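PDB 2GLF: probable M18 family aminopeptidase 1 from Thermotoga maritima, which probably acts as a metal-dependent aminopeptidase, a zinc exopeptidase of the M18 family that removes residues from the amino ends of peptides. Local coordinates for residues E17-S20 against K21-M24; I40-I43 against L44-G48. All coordinates share one frame; numbering follows the deposited sequence.

Contact 1 of 2, residues E17-S20 against K21-M24; sequences EAFS and KEYM
The carboxylate of Glu22 comes obliquely to the ring of Phe19, OE2 standing 3.6 Å from CD1, with the two flat groups turned 77° against each other and the side chains crossing at about a right angle. The other ring, that of Tyr23, has the carbonyl oxygen of Ser20 at its edge, near its plane. Both rings lead inward: Phe19 stacks with Tyr440, while Tyr23 OH reaches Gln248.

These groups ride on a continuous stretch of helix 13-29, a worked example of i to i+4 hydrogen bonding. Successive amides bond back four residues, the straightest being Met24 N to Ser20 O, at 2.9 Å and 167°. Glu17 O accepts twice, from Lys21 N and, at 2.7 Å, from Ser20 OG. With OG held between its own N and carbonyl carbon (chi1 69°), the serine hydroxyl folds back on the preceding turn, so a buried polar atom is satisfied within the helix. The bent end of Met24, a selenomethionine in this crystal, brings CE to 3.6 Å from Ser20 OG.

On the outer side, Glu17 OE1 and Lys21 NZ form a rather long salt bridge of 3.5 Å. Lys21 is extended until its last bend, which turns NZ toward the carboxylate, whose other oxygen pairs with Lys433 of helix 433-449. Glu22 is tied likewise, by OE2 to Arg259 of helix 248-263; a leucine in its place, with no carboxylate, would probably leave Arg259 without its acidic mate on this helix.

Buried rings and acids thus tie the helix to its neighbours by different chemistry, aromatic packing in one case and ion pairs with bases on two other helices in the other, and Glu22 sits where the two meet.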
loop_
_atom_site.group_PDB
_atom_site.type_symbol
_atom_site.label_atom_id
_atom_site.label_comp_id
_atom_site.label_asym_id
_atom_site.label_seq_id
_atom_site.Cartn_x
_atom_site.Cartn_y
_atom_site.Cartn_z
ATOM N N GLU A 17 -40.217 37.110 -17.400
ATOM C CA GLU A 17 -40.744 37.118 -16.039
ATOM C C GLU A 17 -42.117 36.466 -15.971
ATOM O O GLU A 17 -42.365 35.590 -15.136
ATOM C CB GLU A 17 -40.844 38.550 -15.516
ATOM C CG GLU A 17 -39.598 39.021 -14.823
ATOM C CD GLU A 17 -39.213 38.096 -13.694
ATOM O OE1 GLU A 17 -40.062 37.868 -12.805
ATOM O OE2 GLU A 17 -38.068 37.596 -13.699
ATOM N N ALA A 18 -43.011 36.903 -16.853
ATOM C CA ALA A 18 -44.364 36.367 -16.894
ATOM C C ALA A 18 -44.323 34.857 -17.077
ATOM O O ALA A 18 -44.942 34.120 -16.316
ATOM C CB ALA A 18 -45.142 37.008 -18.032
ATOM N N PHE A 19 -43.568 34.410 -18.076
ATOM C CA PHE A 19 -43.454 32.995 -18.386
ATOM C C PHE A 19 -42.816 32.171 -17.274
ATOM O O PHE A 19 -43.159 30.997 -17.094
ATOM C CB PHE A 19 -42.657 32.790 -19.675
ATOM C CG PHE A 19 -42.760 31.398 -20.217
ATOM C CD1 PHE A 19 -43.937 30.960 -20.815
ATOM C CD2 PHE A 19 -41.712 30.501 -20.071
ATOM C CE1 PHE A 19 -44.072 29.649 -21.255
ATOM C CE2 PHE A 19 -41.834 29.188 -20.506
ATOM C CZ PHE A 19 -43.018 28.758 -21.099
ATOM N N SER A 20 -41.882 32.772 -16.538
ATOM C CA SER A 20 -41.218 32.060 -15.449
ATOM C C SER A 20 -42.187 31.946 -14.282
ATOM O O SER A 20 -42.188 30.952 -13.549
ATOM C CB SER A 20 -39.952 32.798 -15.006
ATOM O OG SER A 20 -40.270 34.022 -14.365
ATOM N N LYS A 21 -43.019 32.969 -14.112
ATOM C CA LYS A 21 -43.992 32.939 -13.037
ATOM C C LYS A 21 -44.999 31.820 -13.295
ATOM O O LYS A 21 -45.443 31.145 -12.363
ATOM C CB LYS A 21 -44.702 34.288 -12.914
ATOM C CG LYS A 21 -43.942 35.294 -12.069
ATOM C CD LYS A 21 -44.837 36.442 -11.629
ATOM C CE LYS A 21 -44.231 37.235 -10.467
ATOM N NZ LYS A 21 -42.940 37.894 -10.812
ATOM N N GLU A 22 -45.342 31.618 -14.563
ATOM C CA GLU A 22 -46.286 30.580 -14.948
ATOM C C GLU A 22 -45.660 29.196 -14.764
ATOM O O GLU A 22 -46.330 28.243 -14.340
ATOM C CB GLU A 22 -46.709 30.797 -16.398
ATOM C CG GLU A 22 -47.525 32.065 -16.590
ATOM C CD GLU A 22 -47.509 32.578 -18.018
ATOM O OE1 GLU A 22 -48.240 33.551 -18.300
ATOM O OE2 GLU A 22 -46.765 32.022 -18.855
ATOM N N TYR A 23 -44.368 29.100 -15.072
ATOM C CA TYR A 23 -43.622 27.852 -14.946
ATOM C C TYR A 23 -43.535 27.434 -13.483
ATOM O O TYR A 23 -43.800 26.285 -13.141
ATOM C CB TYR A 23 -42.212 28.029 -15.533
ATOM C CG TYR A 23 -41.232 26.913 -15.215
ATOM C CD1 TYR A 23 -41.420 25.619 -15.707
ATOM C CD2 TYR A 23 -40.118 27.150 -14.406
ATOM C CE1 TYR A 23 -40.521 24.592 -15.397
ATOM C CE2 TYR A 23 -39.219 26.129 -14.091
ATOM C CZ TYR A 23 -39.427 24.855 -14.587
ATOM O OH TYR A 23 -38.547 23.851 -14.264
HETATM N N MSE A 24 -43.169 28.378 -12.622
HETATM C CA MSE A 24 -43.039 28.096 -11.199
HETATM C C MSE A 24 -44.337 27.630 -10.534
HETATM O O MSE A 24 -44.300 26.806 -9.624
HETATM C CB MSE A 24 -42.467 29.315 -10.475
HETATM C CG MSE A 24 -41.027 29.611 -10.877
HETATM SE SE MSE A 24 -40.134 30.988 -9.833
HETATM C CE MSE A 24 -40.272 32.460 -11.099
#

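Contact 2 of 2, residues I40-I43 against L44-G48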
loop_
_atom_site.group_PDB
_atom_site.type_symbol
_atom_site.label_atom_id
_atom_site.label_comp_id
_atom_site.label_asym_id
_atom_site.label_seq_id
_atom_site.Cartn_x
_atom_site.Cartn_y
_atom_site.Cartn_z
ATOM N N ILE A 40 -51.066 18.250 -15.925
ATOM C CA ILE A 40 -51.014 18.363 -17.380
ATOM C C ILE A 40 -52.383 18.065 -17.982
ATOM O O ILE A 40 -52.804 18.710 -18.942
ATOM C CB ILE A 40 -49.956 17.396 -17.977
ATOM C CG1 ILE A 40 -48.571 17.780 -17.460
ATOM C CG2 ILE A 40 -49.953 17.472 -19.507
ATOM C CD1 ILE A 40 -47.475 16.829 -17.890
ATOM N N LYS A 41 -53.081 17.090 -17.415
ATOM C CA LYS A 41 -54.402 16.742 -17.914
ATOM C C LYS A 41 -55.327 17.932 -17.714
ATOM O O LYS A 41 -56.016 18.342 -18.640
ATOM C CB LYS A 41 -54.961 15.519 -17.183
ATOM C CG LYS A 41 -56.313 15.062 -17.720
ATOM C CD LYS A 41 -56.836 13.827 -16.994
ATOM C CE LYS A 41 -58.167 13.355 -17.575
ATOM N NZ LYS A 41 -59.234 14.384 -17.455
ATOM N N ARG A 42 -55.332 18.488 -16.504
ATOM C CA ARG A 42 -56.164 19.646 -16.188
ATOM C C ARG A 42 -55.948 20.742 -17.223
ATOM O O ARG A 42 -56.904 21.257 -17.798
ATOM C CB ARG A 42 -55.819 20.185 -14.796
ATOM C CG ARG A 42 -56.273 21.615 -14.557
ATOM C CD ARG A 42 -55.732 22.164 -13.262
ATOM N NE ARG A 42 -55.486 23.599 -13.359
ATOM C CZ ARG A 42 -54.512 24.142 -14.084
ATOM N NH1 ARG A 42 -53.687 23.367 -14.777
ATOM N NH2 ARG A 42 -54.358 25.458 -14.124
ATOM N N ILE A 43 -54.687 21.103 -17.439
ATOM C CA ILE A 43 -54.332 22.125 -18.416
ATOM C C ILE A 43 -54.897 21.739 -19.779
ATOM O O ILE A 43 -55.400 22.584 -20.521
ATOM C CB ILE A 43 -52.799 22.259 -18.535
ATOM C CG1 ILE A 43 -52.246 22.925 -17.277
ATOM C CG2 ILE A 43 -52.425 23.029 -19.802
ATOM C CD1 ILE A 43 -50.742 22.989 -17.238
ATOM N N LEU A 44 -54.806 20.452 -20.101
ATOM C CA LEU A 44 -55.311 19.945 -21.367
ATOM C C LEU A 44 -56.839 19.905 -21.403
ATOM O O LEU A 44 -57.437 20.019 -22.471
ATOM C CB LEU A 44 -54.754 18.544 -21.642
ATOM C CG LEU A 44 -53.276 18.447 -22.032
ATOM C CD1 LEU A 44 -52.883 16.982 -22.233
ATOM C CD2 LEU A 44 -53.032 19.255 -23.309
ATOM N N ASP A 45 -57.475 19.732 -20.248
ATOM C CA ASP A 45 -58.925 19.696 -20.230
ATOM C C ASP A 45 -59.455 21.070 -20.586
ATOM O O ASP A 45 -60.489 21.184 -21.240
ATOM C CB ASP A 45 -59.439 19.200 -18.887
ATOM C CG ASP A 45 -59.243 17.706 -18.724
ATOM O OD1 ASP A 45 -59.369 16.987 -19.737
ATOM O OD2 ASP A 45 -58.971 17.246 -17.597
ATOM N N GLU A 46 -58.752 22.116 -20.155
ATOM C CA GLU A 46 -59.117 23.469 -20.561
ATOM C C GLU A 46 -58.468 23.400 -21.948
ATOM O O GLU A 46 -58.178 22.304 -22.423
ATOM C CB GLU A 46 -58.396 24.514 -19.724
ATOM C CG GLU A 46 -58.466 24.294 -18.238
ATOM C CD GLU A 46 -57.673 25.342 -17.478
ATOM O OE1 GLU A 46 -56.472 25.515 -17.777
ATOM O OE2 GLU A 46 -58.247 25.992 -16.580
ATOM N N SER A 47 -58.206 24.516 -22.607
ATOM C CA SER A 47 -57.570 24.422 -23.923
ATOM C C SER A 47 -58.432 23.642 -24.920
ATOM O O SER A 47 -58.257 23.767 -26.132
ATOM C CB SER A 47 -56.204 23.736 -23.805
ATOM O OG SER A 47 -55.343 24.457 -22.947
ATOM N N GLY A 48 -59.336 22.817 -24.405
ATOM C CA GLY A 48 -60.230 22.061 -25.260
ATOM C C GLY A 48 -59.813 20.688 -25.746
ATOM O O GLY A 48 -60.183 20.287 -26.848
#
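Lys41 and Asp45 supply the ionic part of this contact, in the last turn of helix 33-45. Asp45 OD2 accepts from Lys41 NZ at 2.9 Å through its syn lone pair, on the side of the other carboxylate oxygen. The lysine chain runs fully extended as far as CE and then bends (chi4 -61°), which turns the ammonium group toward the aspartate one turn on. Asp45 OD1 has its own partner in Tyr65 OH, so the carboxylate is held at both oxygens. Looser is the attraction between Arg42 and Glu46: OE1 lies over one face of the guanidinium, 4.2 Å from NH2, and no N-H points at it. Arg42 finds its firmer partner in Glu39.

Hydrogen bonding shows how a helix runs out. Leu44 N bonds to Ile40 O and Asp45 N to Lys41 O, in the i to i+4 pattern. Arg42 O takes Glu46 N at 3.1 Å and 157°, with a second, weak bond from Asp45 N. Beyond this, Glu46 leaves helical backbone angles, and a hydroxyl serves the next carbonyl: Ser47 OG donates to Ile43 O at 3.1 Å.

The apolar share is small within the stretch. Ile40 and Leu44 lie side by side, pointing the same way, with Ile40 CG2 and Leu44 CD1 4.0 Å apart.

This apolar side faces the interior. Leu44 touches Ile73 and Ala75 of strand 73-77 as well as Leu262 of helix 248-263, Ile43 meets Leu258 and Leu262, and Ile40 packs with Ile43 on Phe26 of helix 13-29. Gly48 O bonds to Thr63 OG1 as the chain heads for strand 50-51, an outermost strand of the mixed sheet within this chain.

Contacts 1 and 2 lie on consecutive helices, 13-29 and 33-45, with centres 18 Å apart and nearest atoms about 7 Å apart, so they do not touch directly. Helix 248-263 is common to both: residues 17-24 meet it through aromatic and acidic side chains, residues 40-48 chiefly through aliphatic ones. Each contact is partly buried, but contact 1 is an unbroken helical run with three buried residues, whereas contact 2 has two and ends in an exposed turn. Their charged groups are also paired differently. Acids in contact 1 reach bases on other helices, while contact 2 forms the Lys41-Asp45 ion pair within one turn and adds a tyrosine from strand 64-67.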